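PDB 4M7O: iron-binding protein from Staphylococcus epidermidis, which is probably a solute-binding protein of the periplasmic binding protein family that captures iron, likely in chelated form, for uptake into the cell. Local coordinates for residues Q161-E166 and I216-E221; I173-K178 and N193-V198; S208-N213 and D239-V244; S226-M231 and I249-G254. All blocks are in the same frame, centred on the assembly; numbering follows the deposited sequence.

Contact 1 of 4, residues Q161-E166 and I216-E221; sequences QEVFME and ILISTE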
loop_
_atom_site.group_PDB
_atom_site.type_symbol
_atom_site.label_atom_id
_atom_site.label_comp_id
_atom_site.label_asym_id
_atom_site.label_seq_id
_atom_site.Cartn_x
_atom_site.Cartn_y
_atom_site.Cartn_z
ATOM N N GLN A 161 1.363 10.957 -20.954
ATOM C CA GLN A 161 2.632 10.962 -20.228
ATOM C C GLN A 161 3.088 9.595 -19.732
ATOM O O GLN A 161 2.300 8.851 -19.137
ATOM C CB GLN A 161 2.561 11.923 -19.045
ATOM C CG GLN A 161 2.673 13.384 -19.436
ATOM C CD GLN A 161 2.576 14.282 -18.237
ATOM O OE1 GLN A 161 3.414 15.162 -18.032
ATOM N NE2 GLN A 161 1.552 14.052 -17.418
ATOM N N GLU A 162 4.369 9.291 -19.960
ATOM C CA GLU A 162 4.956 8.016 -19.550
ATOM C C GLU A 162 5.770 8.124 -18.245
ATOM O O GLU A 162 6.697 8.933 -18.126
ATOM C CB GLU A 162 5.795 7.404 -20.684
ATOM C CG GLU A 162 5.051 7.325 -22.025
ATOM C CD GLU A 162 5.406 6.091 -22.837
ATOM O OE1 GLU A 162 4.672 5.779 -23.799
ATOM O OE2 GLU A 162 6.414 5.428 -22.515
ATOM N N VAL A 163 5.416 7.290 -17.279
ATOM C CA VAL A 163 5.950 7.403 -15.930
ATOM C C VAL A 163 6.808 6.195 -15.579
ATOM O O VAL A 163 6.398 5.050 -15.786
ATOM C CB VAL A 163 4.813 7.495 -14.916
ATOM C CG1 VAL A 163 5.371 7.581 -13.499
ATOM C CG2 VAL A 163 3.903 8.686 -15.239
ATOM N N PHE A 164 8.005 6.455 -15.063
ATOM C CA PHE A 164 8.871 5.398 -14.582
ATOM C C PHE A 164 8.767 5.353 -13.060
ATOM O O PHE A 164 9.008 6.362 -12.385
ATOM C CB PHE A 164 10.317 5.646 -15.016
ATOM C CG PHE A 164 11.302 4.685 -14.406
ATOM C CD1 PHE A 164 11.389 3.379 -14.861
ATOM C CD2 PHE A 164 12.140 5.080 -13.384
ATOM C CE1 PHE A 164 12.287 2.489 -14.298
ATOM C CE2 PHE A 164 13.044 4.175 -12.819
ATOM C CZ PHE A 164 13.108 2.890 -13.271
HETATM N N MSE A 165 8.371 4.199 -12.521
HETATM C CA MSE A 165 8.270 4.027 -11.077
HETATM C C MSE A 165 9.532 3.320 -10.617
HETATM O O MSE A 165 9.799 2.176 -11.005
HETATM C CB MSE A 165 7.057 3.167 -10.718
HETATM C CG MSE A 165 5.737 3.643 -11.289
HETATM SE SE MSE A 165 5.058 5.270 -10.454
HETATM C CE MSE A 165 4.992 4.658 -8.613
ATOM N N GLU A 166 10.325 3.999 -9.805
ATOM C CA GLU A 166 11.542 3.393 -9.296
ATOM C C GLU A 166 11.277 2.846 -7.901
ATOM O O GLU A 166 11.105 3.625 -6.950
ATOM C CB GLU A 166 12.651 4.439 -9.250
ATOM C CG GLU A 166 13.985 3.882 -8.800
ATOM C CD GLU A 166 15.129 4.812 -9.125
ATOM O OE1 GLU A 166 14.985 5.649 -10.053
ATOM O OE2 GLU A 166 16.184 4.702 -8.467
ATOM N N ILE A 216 8.433 11.315 -16.677
ATOM C CA ILE A 216 8.398 11.571 -15.246
ATOM C C ILE A 216 9.084 10.405 -14.532
ATOM O O ILE A 216 8.848 9.250 -14.889
ATOM C CB ILE A 216 6.937 11.645 -14.741
ATOM C CG1 ILE A 216 6.113 12.621 -15.595
ATOM C CG2 ILE A 216 6.884 12.013 -13.265
ATOM C CD1 ILE A 216 4.666 12.733 -15.195
ATOM N N LEU A 217 9.942 10.701 -13.553
ATOM C CA LEU A 217 10.525 9.659 -12.692
ATOM C C LEU A 217 9.916 9.798 -11.306
ATOM O O LEU A 217 9.847 10.904 -10.747
ATOM C CB LEU A 217 12.044 9.809 -12.578
ATOM C CG LEU A 217 12.835 10.069 -13.865
ATOM C CD1 LEU A 217 14.345 10.193 -13.582
ATOM C CD2 LEU A 217 12.602 8.937 -14.852
ATOM N N ILE A 218 9.446 8.692 -10.747
ATOM C CA ILE A 218 8.942 8.727 -9.377
ATOM C C ILE A 218 9.575 7.608 -8.581
ATOM O O ILE A 218 9.358 6.434 -8.888
ATOM C CB ILE A 218 7.415 8.548 -9.322
ATOM C CG1 ILE A 218 6.729 9.597 -10.199
ATOM C CG2 ILE A 218 6.907 8.597 -7.862
ATOM C CD1 ILE A 218 5.239 9.604 -10.088
ATOM N N SER A 219 10.361 7.967 -7.570
ATOM C CA SER A 219 10.907 6.976 -6.647
ATOM C C SER A 219 9.931 6.703 -5.510
ATOM O O SER A 219 9.363 7.629 -4.928
ATOM C CB SER A 219 12.217 7.461 -6.048
ATOM O OG SER A 219 12.493 6.707 -4.880
ATOM N N THR A 220 9.735 5.433 -5.179
ATOM C CA THR A 220 8.763 5.093 -4.146
ATOM C C THR A 220 9.421 4.650 -2.856
ATOM O O THR A 220 8.801 3.973 -2.041
ATOM C CB THR A 220 7.804 3.998 -4.625
ATOM O OG1 THR A 220 8.544 2.794 -4.886
ATOM C CG2 THR A 220 7.116 4.449 -5.892
ATOM N N GLU A 221 10.679 5.031 -2.669
ATOM C CA GLU A 221 11.440 4.529 -1.532
ATOM C C GLU A 221 11.356 5.434 -0.320
ATOM O O GLU A 221 11.932 5.129 0.716
ATOM C CB GLU A 221 12.899 4.321 -1.916
ATOM C CG GLU A 221 13.114 3.179 -2.866
ATOM C CD GLU A 221 14.573 2.859 -3.038
ATOM O OE1 GLU A 221 15.205 3.471 -3.919
ATOM O OE2 GLU A 221 15.094 2.003 -2.287
#

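Contact 2 of 4, residues I173-K178 and N193-V198; sequences IYTAGK and NSFDDV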
loop_
_atom_site.group_PDB
_atom_site.type_symbol
_atom_site.label_atom_id
_atom_site.label_comp_id
_atom_site.label_asym_id
_atom_site.label_seq_id
_atom_site.Cartn_x
_atom_site.Cartn_y
_atom_site.Cartn_z
ATOM N N ILE A 173 18.546 -1.180 -9.970
ATOM C CA ILE A 173 17.317 -0.395 -10.018
ATOM C C ILE A 173 16.156 -1.320 -10.345
ATOM O O ILE A 173 16.245 -2.146 -11.261
ATOM C CB ILE A 173 17.407 0.671 -11.117
ATOM C CG1 ILE A 173 18.641 1.532 -10.877
ATOM C CG2 ILE A 173 16.136 1.506 -11.162
ATOM C CD1 ILE A 173 18.945 2.489 -12.016
ATOM N N TYR A 174 15.058 -1.161 -9.627
ATOM C CA TYR A 174 13.866 -1.957 -9.892
ATOM C C TYR A 174 12.702 -1.062 -10.230
ATOM O O TYR A 174 12.534 0.010 -9.644
ATOM C CB TYR A 174 13.489 -2.801 -8.671
ATOM C CG TYR A 174 14.297 -4.086 -8.538
ATOM C CD1 TYR A 174 15.632 -4.057 -8.159
ATOM C CD2 TYR A 174 13.716 -5.328 -8.774
ATOM C CE1 TYR A 174 16.382 -5.257 -8.018
ATOM C CE2 TYR A 174 14.454 -6.533 -8.620
ATOM C CZ TYR A 174 15.781 -6.482 -8.249
ATOM O OH TYR A 174 16.507 -7.661 -8.138
ATOM N N THR A 175 11.869 -1.520 -11.151
ATOM C CA THR A 175 10.672 -0.780 -11.475
ATOM C C THR A 175 9.477 -1.641 -11.175
ATOM O O THR A 175 9.623 -2.824 -10.871
ATOM C CB THR A 175 10.634 -0.375 -12.948
ATOM O OG1 THR A 175 9.467 0.427 -13.181
ATOM C CG2 THR A 175 10.581 -1.602 -13.827
ATOM N N ALA A 176 8.296 -1.039 -11.265
ATOM C CA ALA A 176 7.044 -1.756 -11.093
ATOM C C ALA A 176 6.308 -1.790 -12.422
ATOM O O ALA A 176 5.984 -0.749 -12.988
ATOM C CB ALA A 176 6.192 -1.084 -10.036
ATOM N N GLY A 177 6.048 -2.990 -12.929
ATOM C CA GLY A 177 5.328 -3.128 -14.184
ATOM C C GLY A 177 3.870 -3.448 -13.910
ATOM O O GLY A 177 3.303 -2.989 -12.914
ATOM N N LYS A 178 3.260 -4.235 -14.789
ATOM C CA LYS A 178 1.866 -4.628 -14.618
ATOM C C LYS A 178 1.686 -5.524 -13.399
ATOM O O LYS A 178 2.662 -6.038 -12.847
ATOM C CB LYS A 178 1.356 -5.341 -15.870
ATOM C CG LYS A 178 0.860 -4.397 -16.952
ATOM C CD LYS A 178 0.347 -5.180 -18.154
ATOM C CE LYS A 178 -0.748 -4.415 -18.885
ATOM N NZ LYS A 178 -0.297 -3.074 -19.341
ATOM N N ASN A 193 2.605 3.472 -17.996
ATOM C CA ASN A 193 3.757 2.949 -17.270
ATOM C C ASN A 193 4.872 2.694 -18.276
ATOM O O ASN A 193 4.670 1.945 -19.240
ATOM C CB ASN A 193 3.347 1.652 -16.563
ATOM C CG ASN A 193 4.446 1.068 -15.681
ATOM O OD1 ASN A 193 5.643 1.270 -15.922
ATOM N ND2 ASN A 193 4.039 0.302 -14.671
ATOM N N SER A 194 6.037 3.318 -18.081
ATOM C CA SER A 194 7.170 3.122 -19.004
ATOM C C SER A 194 7.491 1.643 -19.207
ATOM O O SER A 194 8.010 1.254 -20.244
ATOM C CB SER A 194 8.433 3.807 -18.481
ATOM O OG SER A 194 8.373 5.203 -18.624
ATOM N N PHE A 195 7.183 0.833 -18.205
ATOM C CA PHE A 195 7.460 -0.597 -18.257
ATOM C C PHE A 195 6.202 -1.443 -18.121
ATOM O O PHE A 195 6.146 -2.368 -17.307
ATOM C CB PHE A 195 8.504 -0.964 -17.197
ATOM C CG PHE A 195 9.895 -0.531 -17.571
ATOM C CD1 PHE A 195 10.709 -1.358 -18.325
ATOM C CD2 PHE A 195 10.371 0.716 -17.208
ATOM C CE1 PHE A 195 11.989 -0.961 -18.688
ATOM C CE2 PHE A 195 11.647 1.125 -17.568
ATOM C CZ PHE A 195 12.459 0.285 -18.308
ATOM N N ASP A 196 5.204 -1.141 -18.947
ATOM C CA ASP A 196 3.965 -1.909 -18.950
ATOM C C ASP A 196 4.171 -3.273 -19.595
ATOM O O ASP A 196 3.289 -4.134 -19.526
ATOM C CB ASP A 196 2.825 -1.141 -19.637
ATOM C CG ASP A 196 3.140 -0.765 -21.081
ATOM O OD1 ASP A 196 4.126 -1.280 -21.653
ATOM O OD2 ASP A 196 2.379 0.044 -21.659
ATOM N N ASP A 197 5.343 -3.463 -20.204
ATOM C CA ASP A 197 5.702 -4.735 -20.830
ATOM C C ASP A 197 6.238 -5.785 -19.849
ATOM O O ASP A 197 6.416 -6.943 -20.223
ATOM C CB ASP A 197 6.699 -4.526 -21.979
ATOM C CG ASP A 197 8.011 -3.889 -21.525
ATOM O OD1 ASP A 197 7.995 -3.057 -20.596
ATOM O OD2 ASP A 197 9.063 -4.214 -22.116
ATOM N N VAL A 198 6.494 -5.391 -18.603
ATOM C CA VAL A 198 6.945 -6.351 -17.589
ATOM C C VAL A 198 5.886 -6.540 -16.497
ATOM O O VAL A 198 4.965 -5.733 -16.376
ATOM C CB VAL A 198 8.287 -5.938 -16.947
ATOM C CG1 VAL A 198 9.308 -5.600 -18.024
ATOM C CG2 VAL A 198 8.096 -4.751 -16.015
HETATM O O HOH W 1 8.044 2.170 -14.509
#

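Contact 3 of 4, residues S208-N213 and D239-V244; sequences SIIKRN and DKINAV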
loop_
_atom_site.group_PDB
_atom_site.type_symbol
_atom_site.label_atom_id
_atom_site.label_comp_id
_atom_site.label_asym_id
_atom_site.label_seq_id
_atom_site.Cartn_x
_atom_site.Cartn_y
_atom_site.Cartn_z
ATOM N N SER A 208 18.360 0.613 -20.347
ATOM C CA SER A 208 16.961 0.311 -20.621
ATOM C C SER A 208 16.019 1.469 -20.273
ATOM O O SER A 208 15.121 1.801 -21.050
ATOM C CB SER A 208 16.564 -0.948 -19.848
ATOM O OG SER A 208 15.413 -1.552 -20.399
ATOM N N ILE A 209 16.215 2.072 -19.101
ATOM C CA ILE A 209 15.426 3.233 -18.697
ATOM C C ILE A 209 15.656 4.408 -19.660
ATOM O O ILE A 209 14.702 5.071 -20.081
ATOM C CB ILE A 209 15.764 3.669 -17.253
ATOM C CG1 ILE A 209 15.570 2.499 -16.280
ATOM C CG2 ILE A 209 14.888 4.835 -16.821
ATOM C CD1 ILE A 209 16.249 2.705 -14.931
ATOM N N ILE A 210 16.918 4.671 -20.001
ATOM C CA ILE A 210 17.249 5.783 -20.895
ATOM C C ILE A 210 16.551 5.611 -22.235
ATOM O O ILE A 210 16.002 6.563 -22.777
ATOM C CB ILE A 210 18.775 5.911 -21.102
ATOM C CG1 ILE A 210 19.423 6.507 -19.851
ATOM C CG2 ILE A 210 19.111 6.759 -22.332
ATOM C CD1 ILE A 210 20.919 6.265 -19.767
ATOM N N LYS A 211 16.552 4.387 -22.753
ATOM C CA LYS A 211 15.915 4.108 -24.038
ATOM C C LYS A 211 14.398 4.312 -23.984
ATOM O O LYS A 211 13.814 4.821 -24.943
ATOM C CB LYS A 211 16.252 2.693 -24.500
ATOM C CG LYS A 211 15.920 2.411 -25.944
ATOM C CD LYS A 211 16.299 0.988 -26.287
ATOM C CE LYS A 211 16.373 0.778 -27.780
ATOM N NZ LYS A 211 17.372 -0.281 -28.110
ATOM N N ARG A 212 13.768 3.927 -22.869
ATOM C CA ARG A 212 12.323 4.101 -22.704
ATOM C C ARG A 212 11.952 5.572 -22.610
ATOM O O ARG A 212 10.805 5.955 -22.880
ATOM C CB ARG A 212 11.817 3.387 -21.444
ATOM C CG ARG A 212 11.920 1.882 -21.493
ATOM C CD ARG A 212 11.055 1.287 -22.580
ATOM N NE ARG A 212 11.312 -0.143 -22.727
ATOM C CZ ARG A 212 10.561 -1.102 -22.194
ATOM N NH1 ARG A 212 10.881 -2.377 -22.383
ATOM N NH2 ARG A 212 9.487 -0.790 -21.482
ATOM N N ASN A 213 12.925 6.387 -22.210
ATOM C CA ASN A 213 12.763 7.839 -22.148
ATOM C C ASN A 213 11.475 8.328 -21.469
ATOM O O ASN A 213 10.659 9.000 -22.098
ATOM C CB ASN A 213 12.878 8.425 -23.566
ATOM C CG ASN A 213 13.079 9.911 -23.563
ATOM O OD1 ASN A 213 13.246 10.519 -22.509
ATOM N ND2 ASN A 213 13.071 10.516 -24.752
ATOM N N ASP A 239 21.015 12.306 -18.062
ATOM C CA ASP A 239 20.953 13.686 -18.554
ATOM C C ASP A 239 20.013 13.861 -19.731
ATOM O O ASP A 239 19.347 14.890 -19.853
ATOM C CB ASP A 239 22.341 14.156 -19.002
ATOM C CG ASP A 239 23.149 14.756 -17.873
ATOM O OD1 ASP A 239 22.615 14.856 -16.744
ATOM O OD2 ASP A 239 24.315 15.141 -18.124
ATOM N N LYS A 240 19.981 12.856 -20.600
ATOM C CA LYS A 240 19.202 12.903 -21.830
ATOM C C LYS A 240 17.690 12.872 -21.589
ATOM O O LYS A 240 16.953 13.672 -22.164
ATOM C CB LYS A 240 19.618 11.747 -22.746
ATOM C CG LYS A 240 21.052 11.854 -23.257
ATOM C CD LYS A 240 21.214 11.174 -24.607
ATOM C CE LYS A 240 22.251 11.894 -25.462
ATOM N NZ LYS A 240 21.978 13.355 -25.569
ATOM N N ILE A 241 17.254 11.957 -20.719
ATOM C CA ILE A 241 15.840 11.624 -20.480
ATOM C C ILE A 241 14.865 12.817 -20.368
ATOM O O ILE A 241 15.190 13.812 -19.711
ATOM C CB ILE A 241 15.740 10.746 -19.208
ATOM C CG1 ILE A 241 16.597 9.485 -19.358
ATOM C CG2 ILE A 241 14.299 10.379 -18.882
ATOM C CD1 ILE A 241 16.571 8.609 -18.095
ATOM N N ASN A 242 13.696 12.707 -21.026
ATOM C CA ASN A 242 12.619 13.715 -20.980
ATOM C C ASN A 242 12.467 14.241 -19.538
ATOM O O ASN A 242 12.610 15.431 -19.274
ATOM C CB ASN A 242 11.259 13.097 -21.397
ATOM C CG ASN A 242 11.042 12.978 -22.932
ATOM O OD1 ASN A 242 11.977 12.939 -23.722
ATOM N ND2 ASN A 242 9.771 12.889 -23.335
ATOM N N ALA A 243 12.198 13.317 -18.612
ATOM C CA ALA A 243 11.970 13.638 -17.196
ATOM C C ALA A 243 13.061 14.487 -16.550
ATOM O O ALA A 243 12.763 15.408 -15.806
ATOM C CB ALA A 243 11.771 12.365 -16.394
ATOM N N VAL A 244 14.320 14.162 -16.812
ATOM C CA VAL A 244 15.414 14.909 -16.207
ATOM C C VAL A 244 15.516 16.313 -16.803
ATOM O O VAL A 244 15.728 17.276 -16.069
ATOM C CB VAL A 244 16.757 14.166 -16.323
ATOM C CG1 VAL A 244 17.855 14.934 -15.602
ATOM C CG2 VAL A 244 16.633 12.759 -15.750
#

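Contact 4 of 4, residues S226-M231 and I249-G254; sequences SDYIEM and IETVDG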
loop_
_atom_site.group_PDB
_atom_site.type_symbol
_atom_site.label_atom_id
_atom_site.label_comp_id
_atom_site.label_asym_id
_atom_site.label_seq_id
_atom_site.Cartn_x
_atom_site.Cartn_y
_atom_site.Cartn_z
ATOM N N SER A 226 15.263 15.955 -2.770
ATOM C CA SER A 226 16.620 16.393 -3.095
ATOM C C SER A 226 17.597 15.222 -3.200
ATOM O O SER A 226 18.529 15.259 -4.002
ATOM C CB SER A 226 17.123 17.396 -2.056
ATOM O OG SER A 226 17.148 16.816 -0.759
ATOM N N ASP A 227 17.383 14.188 -2.387
ATOM C CA ASP A 227 18.252 13.006 -2.395
ATOM C C ASP A 227 18.096 12.183 -3.668
ATOM O O ASP A 227 19.087 11.714 -4.240
ATOM C CB ASP A 227 17.987 12.121 -1.171
ATOM C CG ASP A 227 18.680 12.631 0.082
ATOM O OD1 ASP A 227 19.146 13.792 0.083
ATOM O OD2 ASP A 227 18.749 11.871 1.071
ATOM N N TYR A 228 16.855 12.002 -4.108
ATOM C CA TYR A 228 16.612 11.256 -5.334
ATOM C C TYR A 228 17.131 12.052 -6.520
ATOM O O TYR A 228 17.684 11.477 -7.459
ATOM C CB TYR A 228 15.130 10.931 -5.497
ATOM C CG TYR A 228 14.809 10.099 -6.722
ATOM C CD1 TYR A 228 15.501 8.925 -6.995
ATOM C CD2 TYR A 228 13.800 10.474 -7.587
ATOM C CE1 TYR A 228 15.197 8.159 -8.108
ATOM C CE2 TYR A 228 13.491 9.719 -8.706
ATOM C CZ TYR A 228 14.189 8.565 -8.965
ATOM O OH TYR A 228 13.870 7.817 -10.079
ATOM N N ILE A 229 16.971 13.374 -6.457
ATOM C CA ILE A 229 17.497 14.257 -7.494
ATOM C C ILE A 229 19.015 14.123 -7.596
ATOM O O ILE A 229 19.558 14.074 -8.700
ATOM C CB ILE A 229 17.097 15.740 -7.264
ATOM C CG1 ILE A 229 15.595 15.942 -7.482
ATOM C CG2 ILE A 229 17.848 16.666 -8.202
ATOM C CD1 ILE A 229 15.108 17.335 -7.112
ATOM N N GLU A 230 19.702 14.028 -6.457
ATOM C CA GLU A 230 21.161 13.897 -6.491
ATOM C C GLU A 230 21.608 12.539 -7.036
ATOM O O GLU A 230 22.589 12.460 -7.776
ATOM C CB GLU A 230 21.791 14.191 -5.125
ATOM C CG GLU A 230 21.623 15.646 -4.668
ATOM C CD GLU A 230 22.209 16.667 -5.649
ATOM O OE1 GLU A 230 23.389 16.520 -6.031
ATOM O OE2 GLU A 230 21.492 17.620 -6.039
HETATM N N MSE A 231 20.887 11.476 -6.689
HETATM C CA MSE A 231 21.177 10.167 -7.257
HETATM C C MSE A 231 21.049 10.188 -8.777
HETATM O O MSE A 231 21.907 9.665 -9.482
HETATM C CB MSE A 231 20.227 9.116 -6.696
HETATM C CG MSE A 231 20.407 8.817 -5.226
HETATM SE SE MSE A 231 18.954 7.643 -4.641
HETATM C CE MSE A 231 18.991 6.427 -6.175
ATOM N N ILE A 249 11.096 15.028 -11.557
ATOM C CA ILE A 249 11.702 14.024 -10.687
ATOM C C ILE A 249 11.037 14.139 -9.326
ATOM O O ILE A 249 11.181 15.164 -8.655
ATOM C CB ILE A 249 13.209 14.301 -10.538
ATOM C CG1 ILE A 249 13.901 14.234 -11.894
ATOM C CG2 ILE A 249 13.873 13.326 -9.589
ATOM C CD1 ILE A 249 15.351 14.645 -11.824
ATOM N N GLU A 250 10.289 13.115 -8.914
ATOM C CA GLU A 250 9.518 13.199 -7.669
ATOM C C GLU A 250 9.759 11.978 -6.790
ATOM O O GLU A 250 10.248 10.952 -7.260
ATOM C CB GLU A 250 8.017 13.319 -7.962
ATOM C CG GLU A 250 7.645 14.335 -9.039
ATOM C CD GLU A 250 7.700 15.775 -8.553
ATOM O OE1 GLU A 250 7.719 16.001 -7.324
ATOM O OE2 GLU A 250 7.720 16.689 -9.407
ATOM N N THR A 251 9.417 12.095 -5.510
ATOM C CA THR A 251 9.526 10.962 -4.603
ATOM C C THR A 251 8.237 10.779 -3.859
ATOM O O THR A 251 7.526 11.740 -3.569
ATOM C CB THR A 251 10.610 11.155 -3.558
ATOM O OG1 THR A 251 10.247 12.243 -2.702
ATOM C CG2 THR A 251 11.923 11.455 -4.227
ATOM N N VAL A 252 7.951 9.535 -3.519
ATOM C CA VAL A 252 6.764 9.238 -2.739
ATOM C C VAL A 252 7.141 8.126 -1.758
ATOM O O VAL A 252 8.135 7.422 -1.984
ATOM C CB VAL A 252 5.628 8.869 -3.714
ATOM C CG1 VAL A 252 5.647 7.376 -4.079
ATOM C CG2 VAL A 252 4.311 9.325 -3.184
ATOM N N ASP A 253 6.420 8.005 -0.644
ATOM C CA ASP A 253 6.616 6.868 0.261
ATOM C C ASP A 253 5.666 5.767 -0.194
ATOM O O ASP A 253 4.465 5.802 0.115
ATOM C CB ASP A 253 6.317 7.251 1.717
ATOM C CG ASP A 253 6.679 6.137 2.710
ATOM O OD1 ASP A 253 6.472 4.934 2.413
ATOM O OD2 ASP A 253 7.174 6.468 3.808
ATOM N N GLY A 254 6.213 4.793 -0.918
ATOM C CA GLY A 254 5.416 3.809 -1.627
ATOM C C GLY A 254 4.513 3.016 -0.716
ATOM O O GLY A 254 3.360 2.730 -1.067
#

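Contact 1 of 4, residues Q161-E166 and I216-E221
Phe164 and Glu166 run beside Ile216 and Ile218 as two parallel strands, 162-166 and 216-219, and alternate backbone groups bind them. Phe164 N gives a nearly straight bond to Ile216 O (2.9 Å, 178° at the hydrogen), Ile218 N returns one to Phe164 O, and Glu166 N donates to Ile218 O at 2.8 Å. Beyond the strand end, Thr220 N reaches Glu166 O at 2.9 Å.

One face of the pair is apolar. CG1 and CG2 of Val163 touch the CD1 atoms of Ile218 (4.0 Å) and Ile216 respectively, while selenomethionine Met165 lies alongside Ile218, its chain bent at chi2 and chi3 (-71° and -57°), which carries CE to Thr220 CG2, a tight 3.5 Å. On the reverse face Leu217 CD2 packs against Phe164 CB at 4.0 Å. Glu166 extends on that face too; OE1 sits in plane at the edge of the Phe164 ring and makes an unusually short hydrogen bond with Tyr228 OH, and OE2 forms a salt bridge with Arg235, so each oxygen of this buried carboxylate appears to have a partner.

Helix 181-188 packs on the face of Val163 and Met165, and helices 225-234 and 242-245 on that of Leu217.

Contact 2 of 4, residues I173-K178 and N193-V198
Asn193 has CG anti to its backbone nitrogen (chi1 -176°), which directs the side-chain amide at the end of strand 174-176. Its ND2 donates to Ala176 O at 2.8 Å, almost straight (174°) and with the acceptor in the amide plane. Thr175 likewise holds OG1 opposite its own N (chi1 -176°), which leaves CG2 to meet Phe195 CG obliquely at 4.0 Å.

The other end of the Asn193 amide, OD1, serves its own segment and a bridging water. OD1 accepts from Phe195 N at 2.8 Å, the donor standing above the carbonyl plane, and this closes an Asx turn that runs into the type I beta turn from Phe195 to Val198. The water donates to both Thr175 OG1 (2.6 Å) and Asn193 OD1 (2.9 Å), bridging the segments beside the direct bond. Past the strand, Lys178 N donates to Val198 O at 2.8 Å, and Gly177 CA lies against the carbonyl oxygens of Phe195 and Val198. The Lys178 side chain runs beside Asp196, with CD 3.4 Å from Asp196 O; NZ has a long, weak ion pair with Glu187.

Asn193 ND2 also donates to Asn183 OD1, and Thr175 OG1 is hydrogen-bonded to Met165 O. With both ends of its amide engaged, the rotation of Asn193 is fixed. This buried polar group, at the end of strand 192-193, ties that strand and the loop it leads into to the end of strand 174-176; both strands pair with strand 162-168. The opposite charges of Lys178 and Asp196 do not meet directly, so any attraction between them is probably modest.

Contact 3 of 4, residues S208-N213 and D239-V244
The side-chain amides of Asn213 and Asn242 meet at nearly a right angle, their planes 81° apart. Asn213 OD1 takes the backbone N-H of Asn242 in its carbonyl plane, at 2.7 Å and almost straight. From the same amide, ND2 gives a weak bond to Asn242 OD1 at 2.9 Å, bent to 123° at the hydrogen. The two OD1 atoms come within 3.0 Å of each other although both are acceptors; the straight backbone bond is the stronger of the two, and probably holds the amides this close. The other end of the Asn242 amide, ND2, is bonded to Asp215 OD1.

Two helix ends come together here. Asn213 is the first residue after helix 206-212, with positive phi, and Ile241 occupies the N-cap position of helix 242-245. The amide of one helix's terminus thus occupies a backbone N-H in the first turn of another, and that helix start would tend to polarise its oxygen.

Ile241 supplies the apolar part. With CG1 beside the backbone N (chi1 -57°), its side chain crosses that of Ile210 at about a right angle, CD1 reaching Ile210 CG1 at 4.0 Å and Ile209 CG2 at 4.3 Å. Its CG2 meets Asn213 OD1 at 3.8 Å. Pro214 touches Ile241, and Phe238 packs on Ile209.

Contact 4 of 4, residues S226-M231 and I249-G254
Apolar contacts between Tyr228 and Ile249 carry most of this interface, which has no hydrogen bond between its segments. Ile249 CG2 meets Tyr228 CD2 at 3.5 Å and CE2 at 3.7 Å, approaching the ring obliquely. The same methyl also touches Ile229 CG1 at 3.8 Å, so it fits between two consecutive helix residues. Further along the strand, Thr251 CG2 packs on Tyr228 CB at 3.5 Å, the two side chains passing in opposite directions. A chi1 of -177° sets the Tyr228 ring opposite its own N, turning it to strand 249-251.

Here helix 225-234 packs on the mixed sheet at its outer strand 249-251, which runs parallel to strand 216-219; the helix follows strand 216-219 in the chain, making a beta-alpha-beta crossover that also includes helix 242-245. The segment axes are 7.9 Å apart at closest approach, with 134° between their directions.

Besides these, the Glu250 carbonyl oxygen lies 3.6 Å from Tyr228 CD2, oblique to the ring. The hydroxyl end of Tyr228 lies against Leu217 and Ser219 of strand 216-219. Among true hydrogen bonds, Thr251 OG1 is bonded to Lys223 O, in the link leading into the helix.

Overall arrangement
All four contacts gather around the mixed sheet that follows the long helix 133-152; the parallel five-strand sheet is built from earlier residues. Contact 1 joins strands 162-168 and 216-219. Contact 2, about 10 Å away centre to centre, is nested along the chain inside the loop that contact 1 closes. Contact 4, about 9 Å from contact 1, adds strand 249-251 and helix 225-234 beside strand 216-219. Contact 3, about 11 Å from contact 1, alternates with it in sequence; Arg212 links it to contact 2 through Asp197. Together they knit one lobe of a two-lobed fold, consistent with periplasmic binding proteins.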